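Local coordinates for protein uroporphyrinogen III synthase (Thermus thermophilus, PDB 1WCW) that probably acts as uroporphyrinogen-III synthase, the enzyme that closes linear hydroxymethylbilane into the uroporphyrinogen III ring with inversion of its last pyrrole, at residues Val60-Val71 against Pro128-Tyr139. Residues are numbered along the deposited sequence; the frame is centred on the assembly and turned at random.
Sequences VDLFLATTGVGV and PQGRGVAALQLY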
loop_
_atom_site.group_PDB
_atom_site.type_symbol
_atom_site.label_atom_id
_atom_site.label_comp_id
_atom_site.label_asym_id
_atom_site.label_seq_id
_atom_site.Cartn_x
_atom_site.Cartn_y
_atom_site.Cartn_z
ATOM N N VAL A 60 -7.925 12.604 -21.283
ATOM C CA VAL A 60 -7.062 11.411 -21.394
ATOM C C VAL A 60 -7.921 10.229 -21.850
ATOM O O VAL A 60 -9.147 10.225 -21.682
ATOM C CB VAL A 60 -6.370 11.040 -20.037
ATOM C CG1 VAL A 60 -5.474 12.191 -19.588
ATOM C CG2 VAL A 60 -7.387 10.724 -18.961
ATOM N N ASP A 61 -7.232 9.227 -22.357
ATOM C CA ASP A 61 -7.975 8.066 -22.839
ATOM C C ASP A 61 -8.201 7.040 -21.780
ATOM O O ASP A 61 -9.209 6.344 -21.792
ATOM C CB ASP A 61 -7.184 7.511 -24.012
ATOM C CG ASP A 61 -7.096 8.524 -25.095
ATOM O OD1 ASP A 61 -8.140 8.749 -25.732
ATOM O OD2 ASP A 61 -6.025 9.182 -25.218
ATOM N N LEU A 62 -7.273 6.980 -20.836
ATOM C CA LEU A 62 -7.351 6.003 -19.772
ATOM C C LEU A 62 -6.880 6.667 -18.486
ATOM O O LEU A 62 -5.955 7.488 -18.484
ATOM C CB LEU A 62 -6.463 4.803 -20.118
ATOM C CG LEU A 62 -6.477 3.582 -19.215
ATOM C CD1 LEU A 62 -6.158 2.342 -20.084
ATOM C CD2 LEU A 62 -5.531 3.743 -18.123
ATOM N N PHE A 63 -7.537 6.305 -17.402
ATOM C CA PHE A 63 -7.162 6.756 -16.070
ATOM C C PHE A 63 -7.031 5.530 -15.190
ATOM O O PHE A 63 -7.940 4.739 -15.038
ATOM C CB PHE A 63 -8.240 7.704 -15.487
ATOM C CG PHE A 63 -7.916 8.177 -14.072
ATOM C CD1 PHE A 63 -6.877 9.091 -13.837
ATOM C CD2 PHE A 63 -8.592 7.663 -12.985
ATOM C CE1 PHE A 63 -6.525 9.458 -12.490
ATOM C CE2 PHE A 63 -8.255 8.031 -11.681
ATOM C CZ PHE A 63 -7.241 8.897 -11.433
ATOM N N LEU A 64 -5.876 5.372 -14.571
ATOM C CA LEU A 64 -5.588 4.259 -13.706
ATOM C C LEU A 64 -5.352 4.747 -12.258
ATOM O O LEU A 64 -4.330 5.469 -11.979
ATOM C CB LEU A 64 -4.387 3.480 -14.237
ATOM C CG LEU A 64 -4.189 2.027 -13.734
ATOM C CD1 LEU A 64 -3.148 1.402 -14.647
ATOM C CD2 LEU A 64 -3.760 1.934 -12.276
ATOM N N ALA A 65 -6.271 4.400 -11.380
ATOM C CA ALA A 65 -6.173 4.751 -9.969
ATOM C C ALA A 65 -5.574 3.596 -9.185
ATOM O O ALA A 65 -6.071 2.476 -9.315
ATOM C CB ALA A 65 -7.593 5.028 -9.406
ATOM N N THR A 66 -4.618 3.906 -8.309
ATOM C CA THR A 66 -4.020 2.887 -7.492
ATOM C C THR A 66 -4.470 2.949 -6.072
ATOM O O THR A 66 -4.515 1.875 -5.425
ATOM C CB THR A 66 -2.481 2.946 -7.540
ATOM O OG1 THR A 66 -2.013 4.249 -7.114
ATOM C CG2 THR A 66 -1.954 2.658 -8.946
ATOM N N THR A 67 -4.849 4.108 -5.534
ATOM C CA THR A 67 -5.288 4.188 -4.164
ATOM C C THR A 67 -6.499 5.099 -3.994
ATOM O O THR A 67 -6.752 6.041 -4.806
ATOM C CB THR A 67 -4.181 4.677 -3.228
ATOM O OG1 THR A 67 -3.833 6.043 -3.543
ATOM C CG2 THR A 67 -2.922 3.828 -3.367
ATOM N N GLY A 68 -7.291 4.838 -2.938
ATOM C CA GLY A 68 -8.458 5.666 -2.667
ATOM C C GLY A 68 -8.023 7.043 -2.261
ATOM O O GLY A 68 -8.634 8.032 -2.706
ATOM N N VAL A 69 -7.017 7.116 -1.398
ATOM C CA VAL A 69 -6.457 8.387 -0.956
ATOM C C VAL A 69 -6.017 9.205 -2.171
ATOM O O VAL A 69 -6.261 10.413 -2.248
ATOM C CB VAL A 69 -5.240 8.185 -0.010
ATOM C CG1 VAL A 69 -4.578 9.523 0.313
ATOM C CG2 VAL A 69 -5.740 7.534 1.269
ATOM N N GLY A 70 -5.375 8.556 -3.124
ATOM C CA GLY A 70 -4.904 9.262 -4.300
ATOM C C GLY A 70 -6.010 9.819 -5.166
ATOM O O GLY A 70 -5.874 10.953 -5.687
ATOM N N VAL A 71 -7.074 9.077 -5.342
ATOM C CA VAL A 71 -8.210 9.560 -6.102
ATOM C C VAL A 71 -8.761 10.822 -5.398
ATOM O O VAL A 71 -8.997 11.872 -6.040
ATOM C CB VAL A 71 -9.277 8.469 -6.179
ATOM C CG1 VAL A 71 -10.615 9.074 -6.694
ATOM C CG2 VAL A 71 -8.795 7.319 -7.075
ATOM N N PRO A 128 -6.170 -2.105 -21.785
ATOM C CA PRO A 128 -6.452 -2.263 -23.226
ATOM C C PRO A 128 -5.423 -1.711 -24.173
ATOM O O PRO A 128 -4.787 -0.667 -23.896
ATOM C CB PRO A 128 -7.790 -1.534 -23.411
ATOM C CG PRO A 128 -8.346 -1.328 -21.961
ATOM C CD PRO A 128 -7.081 -1.146 -21.139
ATOM N N GLN A 129 -5.206 -2.411 -25.282
ATOM C CA GLN A 129 -4.345 -1.937 -26.317
ATOM C C GLN A 129 -5.063 -0.680 -26.795
ATOM O O GLN A 129 -6.269 -0.701 -27.172
ATOM C CB GLN A 129 -4.258 -2.989 -27.385
ATOM C CG GLN A 129 -3.179 -2.593 -28.339
ATOM C CD GLN A 129 -1.719 -2.820 -27.804
ATOM O OE1 GLN A 129 -0.839 -1.993 -28.165
ATOM N NE2 GLN A 129 -1.444 -3.889 -27.061
ATOM N N GLY A 130 -4.344 0.434 -26.850
ATOM C CA GLY A 130 -4.981 1.685 -27.208
ATOM C C GLY A 130 -4.052 2.698 -27.857
ATOM O O GLY A 130 -2.978 2.336 -28.364
ATOM N N ARG A 131 -4.506 3.942 -27.908
ATOM C CA ARG A 131 -3.836 5.058 -28.511
ATOM C C ARG A 131 -4.058 6.233 -27.523
ATOM O O ARG A 131 -5.082 6.312 -26.843
ATOM C CB ARG A 131 -4.554 5.417 -29.861
ATOM C CG ARG A 131 -4.919 4.236 -30.819
ATOM C CD ARG A 131 -6.378 4.235 -31.442
ATOM N NE ARG A 131 -6.698 5.386 -32.293
ATOM C CZ ARG A 131 -7.933 5.834 -32.523
ATOM N NH1 ARG A 131 -8.133 6.889 -33.306
ATOM N NH2 ARG A 131 -8.985 5.229 -31.988
ATOM N N GLY A 132 -3.145 7.156 -27.451
ATOM C CA GLY A 132 -3.450 8.271 -26.619
ATOM C C GLY A 132 -2.630 8.336 -25.360
ATOM O O GLY A 132 -1.506 7.861 -25.259
ATOM N N VAL A 133 -3.295 8.886 -24.362
ATOM C CA VAL A 133 -2.688 9.180 -23.054
ATOM C C VAL A 133 -3.344 8.417 -21.919
ATOM O O VAL A 133 -4.576 8.354 -21.889
ATOM C CB VAL A 133 -2.807 10.674 -22.760
ATOM C CG1 VAL A 133 -2.176 10.961 -21.412
ATOM C CG2 VAL A 133 -2.128 11.438 -23.875
ATOM N N ALA A 134 -2.503 7.849 -21.093
ATOM C CA ALA A 134 -2.952 7.121 -19.891
ATOM C C ALA A 134 -2.432 7.872 -18.673
ATOM O O ALA A 134 -1.225 7.967 -18.434
ATOM C CB ALA A 134 -2.414 5.670 -19.875
ATOM N N ALA A 135 -3.348 8.337 -17.853
ATOM C CA ALA A 135 -3.012 9.031 -16.614
ATOM C C ALA A 135 -2.900 7.974 -15.534
ATOM O O ALA A 135 -3.797 7.114 -15.397
ATOM C CB ALA A 135 -4.119 9.987 -16.260
ATOM N N LEU A 136 -1.803 7.971 -14.804
ATOM C CA LEU A 136 -1.546 6.973 -13.783
ATOM C C LEU A 136 -1.375 7.686 -12.451
ATOM O O LEU A 136 -0.428 8.497 -12.289
ATOM C CB LEU A 136 -0.273 6.190 -14.182
ATOM C CG LEU A 136 0.259 5.255 -13.122
ATOM C CD1 LEU A 136 -0.702 4.164 -12.771
ATOM C CD2 LEU A 136 1.493 4.644 -13.661
ATOM N N GLN A 137 -2.215 7.399 -11.491
ATOM C CA GLN A 137 -2.076 7.999 -10.171
ATOM C C GLN A 137 -1.148 7.123 -9.335
ATOM O O GLN A 137 -1.385 5.914 -9.174
ATOM C CB GLN A 137 -3.448 8.056 -9.524
ATOM C CG GLN A 137 -3.446 8.543 -8.056
ATOM C CD GLN A 137 -3.469 7.376 -7.066
ATOM O OE1 GLN A 137 -2.637 7.310 -6.130
ATOM N NE2 GLN A 137 -4.380 6.514 -7.236
ATOM N N LEU A 138 -0.078 7.728 -8.808
ATOM C CA LEU A 138 0.980 7.093 -8.008
ATOM C C LEU A 138 0.939 7.613 -6.577
ATOM O O LEU A 138 0.176 8.526 -6.210
ATOM C CB LEU A 138 2.276 7.508 -8.648
ATOM C CG LEU A 138 2.434 7.086 -10.105
ATOM C CD1 LEU A 138 3.650 7.799 -10.741
ATOM C CD2 LEU A 138 2.578 5.545 -10.167
ATOM N N TYR A 139 1.752 6.968 -5.752
ATOM C CA TYR A 139 1.822 7.274 -4.335
ATOM C C TYR A 139 3.266 7.278 -3.815
ATOM O O TYR A 139 3.490 7.070 -2.634
ATOM C CB TYR A 139 0.973 6.330 -3.541
ATOM C CG TYR A 139 1.206 4.899 -3.871
ATOM C CD1 TYR A 139 2.215 4.142 -3.242
ATOM C CD2 TYR A 139 0.394 4.242 -4.828
ATOM C CE1 TYR A 139 2.417 2.747 -3.538
ATOM C CE2 TYR A 139 0.571 2.915 -5.132
ATOM C CZ TYR A 139 1.589 2.162 -4.477
ATOM O OH TYR A 139 1.755 0.849 -4.710
#
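Leu62, Phe63 and Leu64 pair in parallel with Ala134, Ala135 and Leu136. The two strands are central neighbours in a mixed sheet of the alpha/beta domain that holds them; strand 93-96 bonds the other edge of 62-65. Leu64 gives its N to Ala135 O at 2.8 Å and takes Gln137 N on its own O at 2.9 Å. On one face Ala135 CB meets the edge of the Phe63 ring at CD1, 3.8 Å away. On the other, Leu64 CD2 lies beside Leu136 CD1 at 3.8 Å, and helix 144-152 packs there.

The Gln137 side chain crosses just beyond the end of strand 62-65, toward the start of helix 68-80. Its CB passes Leu64 O at 3.7 Å. CG stands anti to the backbone N (chi1 174°), and a bend at chi2 (-97°) turns the chain in beside Gly70. CD lies 3.6 Å from Gly70 CA. The amide tip ends among the backbone N atoms of Thr66 and Thr67 and their hydroxyls. Cutting Gln137 back to an alanine would probably open a gap against Gly70 and leave the backbone N atoms of Thr66 and Thr67 without the amide that faces them. Thr67 caps helix 68-80 through Gly70 N and also bonds Tyr163.

At the start of the pair, Asp61 OD2 accepts Val133 N at 2.9 Å through its anti lone pair. At the far end, Thr66 OG1 donates to Gln137 O at 2.7 Å, from 38° above the carbonyl plane.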